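Local coordinates for protein lysine/ornithine decarboxylase (Vibrio vulnificus, PDB 2PLJ) that decarboxylates lysine and ornithine with the help of pyridoxal phosphate, giving cadaverine and putrescine, at residues L247-Y260 against T284-P298. Residues are numbered along the deposited sequence; the frame is centred on the assembly and turned at random.
With P3T ((4-{[(4-aminobutyl)amino]methyl}-5-hydroxy-6-methylpyridin-3-yl)methyl dihydrogen phosphate), chain D.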
ATOM      1  N   LEU A 247     -14.993  12.780  35.776  1.00 18.06           N
ATOM      2  CA  LEU A 247     -14.018  12.151  34.855  1.00 18.27           C
ATOM      3  C   LEU A 247     -12.584  12.437  35.267  1.00 18.38           C
ATOM      4  O   LEU A 247     -12.248  13.581  35.647  1.00 19.44           O
ATOM      5  CB  LEU A 247     -14.258  12.604  33.419  1.00 17.81           C
ATOM      6  CG  LEU A 247     -15.682  12.385  32.894  1.00 19.13           C
ATOM      7  CD1 LEU A 247     -15.719  12.647  31.385  1.00 21.02           C
ATOM      8  CD2 LEU A 247     -16.205  10.984  33.226  1.00 19.96           C
ATOM      9  N   SER A 248     -11.742  11.408  35.204  1.00 17.01           N
ATOM     10  CA  SER A 248     -10.375  11.534  35.714  1.00 17.17           C
ATOM     11  C   SER A 248      -9.334  11.938  34.670  1.00 16.94           C
ATOM     12  O   SER A 248      -8.255  12.419  35.030  1.00 17.17           O
ATOM     13  CB  SER A 248      -9.935  10.226  36.398  1.00 17.14           C
ATOM     14  OG  SER A 248      -9.649   9.216  35.435  1.00 17.74           O
ATOM     15  N   THR A 249      -9.657  11.757  33.395  1.00 16.03           N
ATOM     16  CA  THR A 249      -8.617  11.775  32.333  1.00 15.51           C
ATOM     17  C   THR A 249      -9.075  12.525  31.083  1.00 16.36           C
ATOM     18  O   THR A 249     -10.233  12.386  30.680  1.00 15.39           O
ATOM     19  CB  THR A 249      -8.254  10.324  31.940  1.00 16.34           C
ATOM     20  OG1 THR A 249      -7.942   9.566  33.122  1.00 17.36           O
ATOM     21  CG2 THR A 249      -7.098  10.257  30.932  1.00 14.89           C
ATOM     22  N   LEU A 250      -8.155  13.318  30.512  1.00 15.23           N
ATOM     23  CA  LEU A 250      -8.297  13.877  29.164  1.00 15.74           C
ATOM     24  C   LEU A 250      -7.144  13.376  28.334  1.00 15.34           C
ATOM     25  O   LEU A 250      -5.981  13.549  28.721  1.00 15.29           O
ATOM     26  CB  LEU A 250      -8.266  15.412  29.186  1.00 15.25           C
ATOM     27  CG  LEU A 250      -8.449  16.019  27.802  1.00 17.06           C
ATOM     28  CD1 LEU A 250      -9.791  15.520  27.192  1.00 17.96           C
ATOM     29  CD2 LEU A 250      -8.401  17.556  27.871  1.00 17.03           C
ATOM     30  N   ASP A 251      -7.462  12.780  27.187  1.00 15.53           N
ATOM     31  CA  ASP A 251      -6.439  12.285  26.256  1.00 15.53           C
ATOM     32  C   ASP A 251      -6.534  13.173  25.008  1.00 15.35           C
ATOM     33  O   ASP A 251      -7.573  13.156  24.336  1.00 14.55           O
ATOM     34  CB  ASP A 251      -6.773  10.817  25.947  1.00 16.88           C
ATOM     35  CG  ASP A 251      -5.918  10.205  24.845  1.00 19.09           C
ATOM     36  OD1 ASP A 251      -5.166  10.922  24.140  1.00 18.11           O
ATOM     37  OD2 ASP A 251      -6.037   8.964  24.707  1.00 20.19           O
ATOM     38  N   ILE A 252      -5.490  13.960  24.725  1.00 15.21           N
ATOM     39  CA  ILE A 252      -5.534  14.965  23.642  1.00 15.95           C
ATOM     40  C   ILE A 252      -5.084  14.452  22.256  1.00 15.60           C
ATOM     41  O   ILE A 252      -4.928  15.218  21.308  1.00 16.14           O
ATOM     42  CB  ILE A 252      -4.762  16.267  24.009  1.00 16.25           C
ATOM     43  CG1 ILE A 252      -3.253  15.966  24.183  1.00 16.72           C
ATOM     44  CG2 ILE A 252      -5.371  16.919  25.278  1.00 15.95           C
ATOM     45  CD1 ILE A 252      -2.377  17.213  24.224  1.00 17.87           C
ATOM     46  N   GLY A 253      -4.911  13.141  22.177  1.00 15.03           N
ATOM     47  CA  GLY A 253      -4.562  12.446  20.934  1.00 15.29           C
ATOM     48  C   GLY A 253      -3.192  12.791  20.366  1.00 15.89           C
ATOM     49  O   GLY A 253      -2.257  13.174  21.113  1.00 15.11           O
ATOM     50  N   GLY A 254      -3.069  12.545  19.064  1.00 16.81           N
ATOM     51  CA  GLY A 254      -1.810  12.755  18.347  1.00 16.50           C
ATOM     52  C   GLY A 254      -1.851  14.000  17.484  1.00 17.30           C
ATOM     53  O   GLY A 254      -2.612  14.944  17.737  1.00 17.44           O
ATOM     54  N   GLY A 255      -1.003  13.998  16.456  1.00 15.88           N
ATOM     55  CA  GLY A 255      -1.117  15.023  15.393  1.00 16.67           C
ATOM     56  C   GLY A 255      -0.080  16.129  15.400  1.00 15.65           C
ATOM     57  O   GLY A 255      -0.108  17.012  14.549  1.00 17.55           O
ATOM     58  N   PHE A 256       0.837  16.081  16.358  1.00 15.74           N
ATOM     59  CA  PHE A 256       1.895  17.081  16.466  1.00 15.88           C
ATOM     60  C   PHE A 256       2.723  16.976  15.202  1.00 16.01           C
ATOM     61  O   PHE A 256       3.040  15.867  14.752  1.00 15.65           O
ATOM     62  CB  PHE A 256       2.754  16.799  17.708  1.00 16.69           C
ATOM     63  CG  PHE A 256       1.926  16.612  18.950  1.00 15.00           C
ATOM     64  CD1 PHE A 256       1.339  17.715  19.585  1.00 17.29           C
ATOM     65  CD2 PHE A 256       1.627  15.320  19.407  1.00 16.37           C
ATOM     66  CE1 PHE A 256       0.529  17.522  20.723  1.00 17.29           C
ATOM     67  CE2 PHE A 256       0.820  15.124  20.538  1.00 18.44           C
ATOM     68  CZ  PHE A 256       0.269  16.238  21.197  1.00 18.02           C
ATOM     69  N   PRO A 257       3.009  18.133  14.587  1.00 16.28           N
ATOM     70  CA  PRO A 257       3.617  18.148  13.259  1.00 16.63           C
ATOM     71  C   PRO A 257       5.150  18.147  13.259  1.00 16.29           C
ATOM     72  O   PRO A 257       5.794  18.574  14.228  1.00 15.77           O
ATOM     73  CB  PRO A 257       3.083  19.470  12.669  1.00 16.78           C
ATOM     74  CG  PRO A 257       3.106  20.415  13.878  1.00 16.25           C
ATOM     75  CD  PRO A 257       2.652  19.493  15.051  1.00 17.30           C
ATOM     76  N   VAL A 258       5.714  17.705  12.139  1.00 16.56           N
ATOM     77  CA  VAL A 258       7.168  17.760  11.933  1.00 16.51           C
ATOM     78  C   VAL A 258       7.471  18.407  10.586  1.00 16.63           C
ATOM     79  O   VAL A 258       6.595  18.525   9.724  1.00 16.65           O
ATOM     80  CB  VAL A 258       7.805  16.351  11.976  1.00 17.14           C
ATOM     81  CG1 VAL A 258       7.508  15.674  13.287  1.00 19.08           C
ATOM     82  CG2 VAL A 258       7.344  15.510  10.806  1.00 17.92           C
ATOM     83  N   ASN A 259       8.719  18.812  10.415  1.00 16.47           N
ATOM     84  CA  ASN A 259       9.142  19.433   9.164  1.00 17.57           C
ATOM     85  C   ASN A 259       9.317  18.395   8.091  1.00 16.72           C
ATOM     86  O   ASN A 259      10.064  17.433   8.288  1.00 17.08           O
ATOM     87  CB  ASN A 259      10.464  20.171   9.348  1.00 18.51           C
ATOM     88  CG  ASN A 259      10.335  21.332  10.303  1.00 21.43           C
ATOM     89  OD1 ASN A 259      11.020  21.396  11.318  1.00 30.79           O
ATOM     90  ND2 ASN A 259       9.416  22.207  10.021  1.00 20.18           N
ATOM     91  N   TYR A 260       8.646  18.608   6.963  1.00 15.61           N
ATOM     92  CA  TYR A 260       8.960  17.862   5.731  1.00 16.00           C
ATOM     93  C   TYR A 260       9.673  18.823   4.794  1.00 16.75           C
ATOM     94  O   TYR A 260      10.854  19.086   4.974  1.00 16.72           O
ATOM     95  CB  TYR A 260       7.712  17.233   5.099  1.00 15.73           C
ATOM     96  CG  TYR A 260       7.253  16.054   5.917  1.00 13.57           C
ATOM     97  CD1 TYR A 260       7.825  14.781   5.727  1.00 16.34           C
ATOM     98  CD2 TYR A 260       6.291  16.218   6.920  1.00 14.49           C
ATOM     99  CE1 TYR A 260       7.418  13.684   6.504  1.00 13.32           C
ATOM    100  CE2 TYR A 260       5.875  15.144   7.705  1.00 15.73           C
ATOM    101  CZ  TYR A 260       6.447  13.874   7.507  1.00 15.66           C
ATOM    102  OH  TYR A 260       6.007  12.827   8.326  1.00 14.13           O
ATOM    103  N   THR A 284      -7.758  17.640  39.563  1.00 21.92           N
ATOM    104  CA  THR A 284      -8.036  16.196  39.646  1.00 21.36           C
ATOM    105  C   THR A 284      -8.081  15.469  38.275  1.00 21.01           C
ATOM    106  O   THR A 284      -8.376  14.266  38.215  1.00 21.11           O
ATOM    107  CB  THR A 284      -9.386  15.933  40.327  1.00 21.03           C
ATOM    108  OG1 THR A 284     -10.430  16.546  39.561  1.00 20.49           O
ATOM    109  CG2 THR A 284      -9.401  16.469  41.773  1.00 20.56           C
ATOM    110  N   VAL A 285      -7.838  16.198  37.186  1.00 20.44           N
ATOM    111  CA  VAL A 285      -7.780  15.585  35.835  1.00 20.02           C
ATOM    112  C   VAL A 285      -6.324  15.439  35.424  1.00 20.93           C
ATOM    113  O   VAL A 285      -5.526  16.373  35.555  1.00 22.32           O
ATOM    114  CB  VAL A 285      -8.526  16.424  34.758  1.00 19.47           C
ATOM    115  CG1 VAL A 285      -8.310  15.832  33.323  1.00 20.13           C
ATOM    116  CG2 VAL A 285     -10.009  16.549  35.085  1.00 20.72           C
ATOM    117  N   HIS A 286      -5.959  14.262  34.974  1.00 19.59           N
ATOM    118  CA  HIS A 286      -4.652  14.166  34.372  1.00 19.72           C
ATOM    119  C   HIS A 286      -4.762  13.917  32.894  1.00 18.38           C
ATOM    120  O   HIS A 286      -5.812  13.489  32.368  1.00 18.00           O
ATOM    121  CB  HIS A 286      -3.808  13.123  35.048  1.00 20.30           C
ATOM    122  CG  HIS A 286      -4.171  11.730  34.684  1.00 21.23           C
ATOM    123  ND1 HIS A 286      -5.284  11.097  35.189  1.00 23.13           N
ATOM    124  CD2 HIS A 286      -3.527  10.822  33.918  1.00 20.86           C
ATOM    125  CE1 HIS A 286      -5.325   9.858  34.725  1.00 24.92           C
ATOM    126  NE2 HIS A 286      -4.279   9.672  33.939  1.00 25.75           N
ATOM    127  N   VAL A 287      -3.663  14.212  32.218  1.00 16.43           N
ATOM    128  CA  VAL A 287      -3.715  14.398  30.794  1.00 15.38           C
ATOM    129  C   VAL A 287      -2.758  13.415  30.120  1.00 14.49           C
ATOM    130  O   VAL A 287      -1.645  13.217  30.595  1.00 14.54           O
ATOM    131  CB  VAL A 287      -3.381  15.858  30.412  1.00 15.97           C
ATOM    132  CG1 VAL A 287      -3.494  16.070  28.885  1.00 16.65           C
ATOM    133  CG2 VAL A 287      -4.321  16.832  31.167  1.00 16.85           C
ATOM    134  N   LEU A 288      -3.228  12.839  29.013  1.00 14.51           N
ATOM    135  CA  LEU A 288      -2.466  11.895  28.152  1.00 15.92           C
ATOM    136  C   LEU A 288      -2.372  12.473  26.743  1.00 14.98           C
ATOM    137  O   LEU A 288      -3.219  13.296  26.335  1.00 15.69           O
ATOM    138  CB  LEU A 288      -3.208  10.535  27.998  1.00 17.79           C
ATOM    139  CG  LEU A 288      -3.867   9.835  29.180  1.00 20.30           C
ATOM    140  CD1 LEU A 288      -4.425   8.515  28.789  1.00 20.30           C
ATOM    141  CD2 LEU A 288      -2.832   9.671  30.368  1.00 22.37           C
ATOM    142  N   ALA A 289      -1.371  12.039  25.967  1.00 15.47           N
ATOM    143  CA  ALA A 289      -1.411  12.286  24.521  1.00 16.10           C
ATOM    144  C   ALA A 289      -0.938  11.035  23.824  1.00 15.79           C
ATOM    145  O   ALA A 289      -0.369  10.135  24.477  1.00 16.41           O
ATOM    146  CB  ALA A 289      -0.533  13.467  24.119  1.00 16.25           C
ATOM    147  N   GLU A 290      -1.115  11.010  22.506  1.00 15.12           N
ATOM    148  CA  GLU A 290      -0.882   9.809  21.683  1.00 15.25           C
ATOM    149  C   GLU A 290       0.018  10.163  20.479  1.00 14.88           C
ATOM    150  O   GLU A 290      -0.378   9.937  19.308  1.00 16.16           O
ATOM    151  CB  GLU A 290      -2.220   9.251  21.156  1.00 16.30           C
ATOM    152  CG  GLU A 290      -3.209   8.756  22.222  1.00 16.35           C
ATOM    153  CD  GLU A 290      -4.656   8.649  21.706  1.00 16.77           C
ATOM    154  OE1 GLU A 290      -5.532   8.205  22.484  1.00 18.04           O
ATOM    155  OE2 GLU A 290      -4.940   8.982  20.526  1.00 20.24           O
ATOM    156  N   PRO A 291       1.220  10.719  20.741  1.00 15.49           N
ATOM    157  CA  PRO A 291       2.031  11.165  19.612  1.00 16.04           C
ATOM    158  C   PRO A 291       2.538   9.949  18.813  1.00 15.83           C
ATOM    159  O   PRO A 291       2.939   8.927  19.404  1.00 16.17           O
ATOM    160  CB  PRO A 291       3.202  11.908  20.282  1.00 16.12           C
ATOM    161  CG  PRO A 291       3.347  11.212  21.670  1.00 16.03           C
ATOM    162  CD  PRO A 291       1.899  10.893  22.045  1.00 15.99           C
ATOM    163  N   GLY A 292       2.493  10.056  17.482  1.00 16.31           N
ATOM    164  CA  GLY A 292       3.102   9.040  16.612  1.00 15.49           C
ATOM    165  C   GLY A 292       4.183   9.685  15.769  1.00 16.10           C
ATOM    166  O   GLY A 292       5.395   9.600  16.096  1.00 14.34           O
ATOM    167  N   ARG A 293       3.728  10.365  14.712  1.00 14.85           N
ATOM    168  CA  ARG A 293       4.615  10.946  13.711  1.00 14.21           C
ATOM    169  C   ARG A 293       5.736  11.776  14.337  1.00 14.06           C
ATOM    170  O   ARG A 293       6.880  11.728  13.888  1.00 13.82           O
ATOM    171  CB  ARG A 293       3.797  11.834  12.770  1.00 13.99           C
ATOM    172  CG  ARG A 293       4.609  12.441  11.618  1.00 14.57           C
ATOM    173  CD  ARG A 293       3.770  13.506  10.840  1.00 14.74           C
ATOM    174  NE  ARG A 293       2.456  13.022  10.394  1.00 15.60           N
ATOM    175  CZ  ARG A 293       2.224  12.436   9.209  1.00 15.75           C
ATOM    176  NH1 ARG A 293       3.223  12.224   8.331  1.00 15.75           N
ATOM    177  NH2 ARG A 293       0.983  12.062   8.892  1.00 15.34           N
ATOM    178  N   PHE A 294       5.396  12.568  15.368  1.00 14.09           N
ATOM    179  CA  PHE A 294       6.418  13.482  15.886  1.00 14.45           C
ATOM    180  C   PHE A 294       7.641  12.725  16.406  1.00 13.86           C
ATOM    181  O   PHE A 294       8.775  13.156  16.252  1.00 13.83           O
ATOM    182  CB  PHE A 294       5.824  14.381  16.994  1.00 14.72           C
ATOM    183  CG  PHE A 294       6.787  15.447  17.458  1.00 14.81           C
ATOM    184  CD1 PHE A 294       6.874  16.677  16.784  1.00 15.01           C
ATOM    185  CD2 PHE A 294       7.663  15.191  18.529  1.00 14.29           C
ATOM    186  CE1 PHE A 294       7.803  17.645  17.181  1.00 15.18           C
ATOM    187  CE2 PHE A 294       8.588  16.158  18.968  1.00 14.15           C
ATOM    188  CZ  PHE A 294       8.665  17.389  18.298  1.00 15.86           C
ATOM    189  N   ILE A 295       7.393  11.554  16.990  1.00 13.93           N
ATOM    190  CA  ILE A 295       8.478  10.785  17.571  1.00 14.96           C
ATOM    191  C   ILE A 295       9.320  10.049  16.517  1.00 14.62           C
ATOM    192  O   ILE A 295      10.568  10.050  16.604  1.00 15.15           O
ATOM    193  CB  ILE A 295       7.935   9.811  18.682  1.00 15.43           C
ATOM    194  CG1 ILE A 295       7.531  10.633  19.919  1.00 17.10           C
ATOM    195  CG2 ILE A 295       9.007   8.789  19.136  1.00 14.06           C
ATOM    196  CD1 ILE A 295       6.739   9.832  20.927  1.00 22.02           C
ATOM    197  N   CYS A 296       8.649   9.425  15.543  1.00 13.95           N
ATOM    198  CA  CYS A 296       9.355   8.534  14.595  1.00 13.81           C
ATOM    199  C   CYS A 296       9.738   9.171  13.279  1.00 13.37           C
ATOM    200  O   CYS A 296      10.726   8.773  12.687  1.00 13.99           O
ATOM    201  CB  CYS A 296       8.584   7.230  14.324  1.00 15.44           C
ATOM    202  SG  CYS A 296       6.924   7.511  13.722  1.00 16.51           S
ATOM    203  N   ALA A 297       8.951  10.143  12.809  1.00 13.02           N
ATOM    204  CA  ALA A 297       9.190  10.606  11.426  1.00 13.81           C
ATOM    205  C   ALA A 297      10.659  11.029  11.129  1.00 13.85           C
ATOM    206  O   ALA A 297      11.221  10.612  10.113  1.00 13.67           O
ATOM    207  CB  ALA A 297       8.186  11.720  11.006  1.00 13.08           C
ATOM    208  N   PRO A 298      11.254  11.884  11.987  1.00 12.90           N
ATOM    209  CA  PRO A 298      12.619  12.400  11.686  1.00 13.51           C
ATOM    210  C   PRO A 298      13.719  11.375  11.872  1.00 12.16           C
ATOM    211  O   PRO A 298      14.878  11.624  11.483  1.00 13.05           O
ATOM    212  CB  PRO A 298      12.790  13.516  12.718  1.00 12.60           C
ATOM    213  CG  PRO A 298      11.366  13.897  13.128  1.00 15.44           C
ATOM    214  CD  PRO A 298      10.664  12.559  13.161  1.00 14.58           C
TER
HETATM  215  OAE P3T D 501       0.823  11.798  16.056  1.00 15.82           O
HETATM  216  PAU P3T D 501       0.179  11.252  14.710  1.00 17.90           P
HETATM  217  OAF P3T D 501       1.127  10.135  14.061  1.00 17.28           O
HETATM  218  OAC P3T D 501      -0.201  12.320  13.701  1.00 17.00           O
HETATM  219  OAP P3T D 501      -1.178  10.425  15.019  1.00 16.51           O
HETATM  220  CAM P3T D 501      -1.086   9.223  15.893  1.00 19.33           C
HETATM  221  CAS P3T D 501      -2.538   8.827  16.192  1.00 19.91           C
HETATM  222  CAH P3T D 501      -2.903   8.995  17.535  1.00 20.96           C
HETATM  223  NAO P3T D 501      -4.143   8.701  17.925  1.00 20.17           N
HETATM  224  CAQ P3T D 501      -5.076   8.283  17.078  1.00 20.56           C
HETATM  225  CAA P3T D 501      -6.503   7.998  17.609  1.00 23.13           C
HETATM  226  CAR P3T D 501      -4.787   8.123  15.707  1.00 21.36           C
HETATM  227  OAD P3T D 501      -5.749   7.685  14.881  1.00 22.15           O
HETATM  228  CAT P3T D 501      -3.488   8.415  15.239  1.00 18.18           C
HETATM  229  CAG P3T D 501      -3.168   8.197  13.863  1.00 19.95           C
HETATM  230  NAN P3T D 501      -4.132   8.214  12.953  1.00 24.54           N
HETATM  231  CAL P3T D 501      -3.978   7.969  11.483  1.00 25.66           C
HETATM  232  CAK P3T D 501      -2.823   8.769  10.857  1.00 21.96           C
HETATM  233  CAJ P3T D 501      -2.755   8.322   9.363  1.00 21.35           C
HETATM  234  CAI P3T D 501      -1.629   9.053   8.624  1.00 21.89           C
HETATM  235  NAB P3T D 501      -1.676   8.810   7.162  1.00 18.86           N
HETATM  236  O   HOH W   1       1.425  14.310  12.985  1.00 16.99           O
HETATM  237  O   HOH W   2       2.829  13.411  16.178  1.00 17.16           O
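Asp251 and Glu290 meet by their carboxylates beside P3T, the putrescine adduct of the cofactor, the planes 86° apart and Asp251 OD2 2.4 Å from Glu290 OE1. Glu290, its chain extended beyond CG, turns OE1 to Asp251 and OE2 to the pyridine nitrogen NAO of P3T, 2.7 Å from OE2; Asp251, with CG anti to its own N (chi1 172°), is steadied by an Asx turn in which OD1 accepts from Gly253 N. The parallel strands 249-251 and 286-289 are joined by backbone bonds running from the Ser248-His286 pair to the Ile252-Leu288 pair, and Glu290 N to Gly253 O carries the pairing on. On the Asp251 face, Thr249 CG2 lies over one face of the His286 ring and packs against Leu288 CG at 3.7 Å; Leu250, on the face it shares with Val287, touches Val285 CG1 through CB.

Further on, the chains close round the phosphate. Gly255 N and Gly292 N both donate to OAE, and Arg293 N, at the start of helix 293-296, donates to OAF at 2.7 Å; at Gly292 a CB would clash with OAF. Two waters tie Phe256 O to the same phosphate. Phe256 lays its ring beside Pro291, with Ala289 CB at the ring edge, while Val258 CG1 rests 3.7 Å from Phe294 CD1. Arg293, bent at chi3 (-52°), gives NH1 to Tyr260 OH at 2.8 Å, the hydroxyl in the guanidinium plane and the ring steeply inclined to it; NH2 has a salt bridge to Asp334. This is the beta-alpha-beta unit of a beta/alpha barrel whose C-terminal strand ends hold the cofactor, as in the fold type III pyridoxal phosphate decarboxylases.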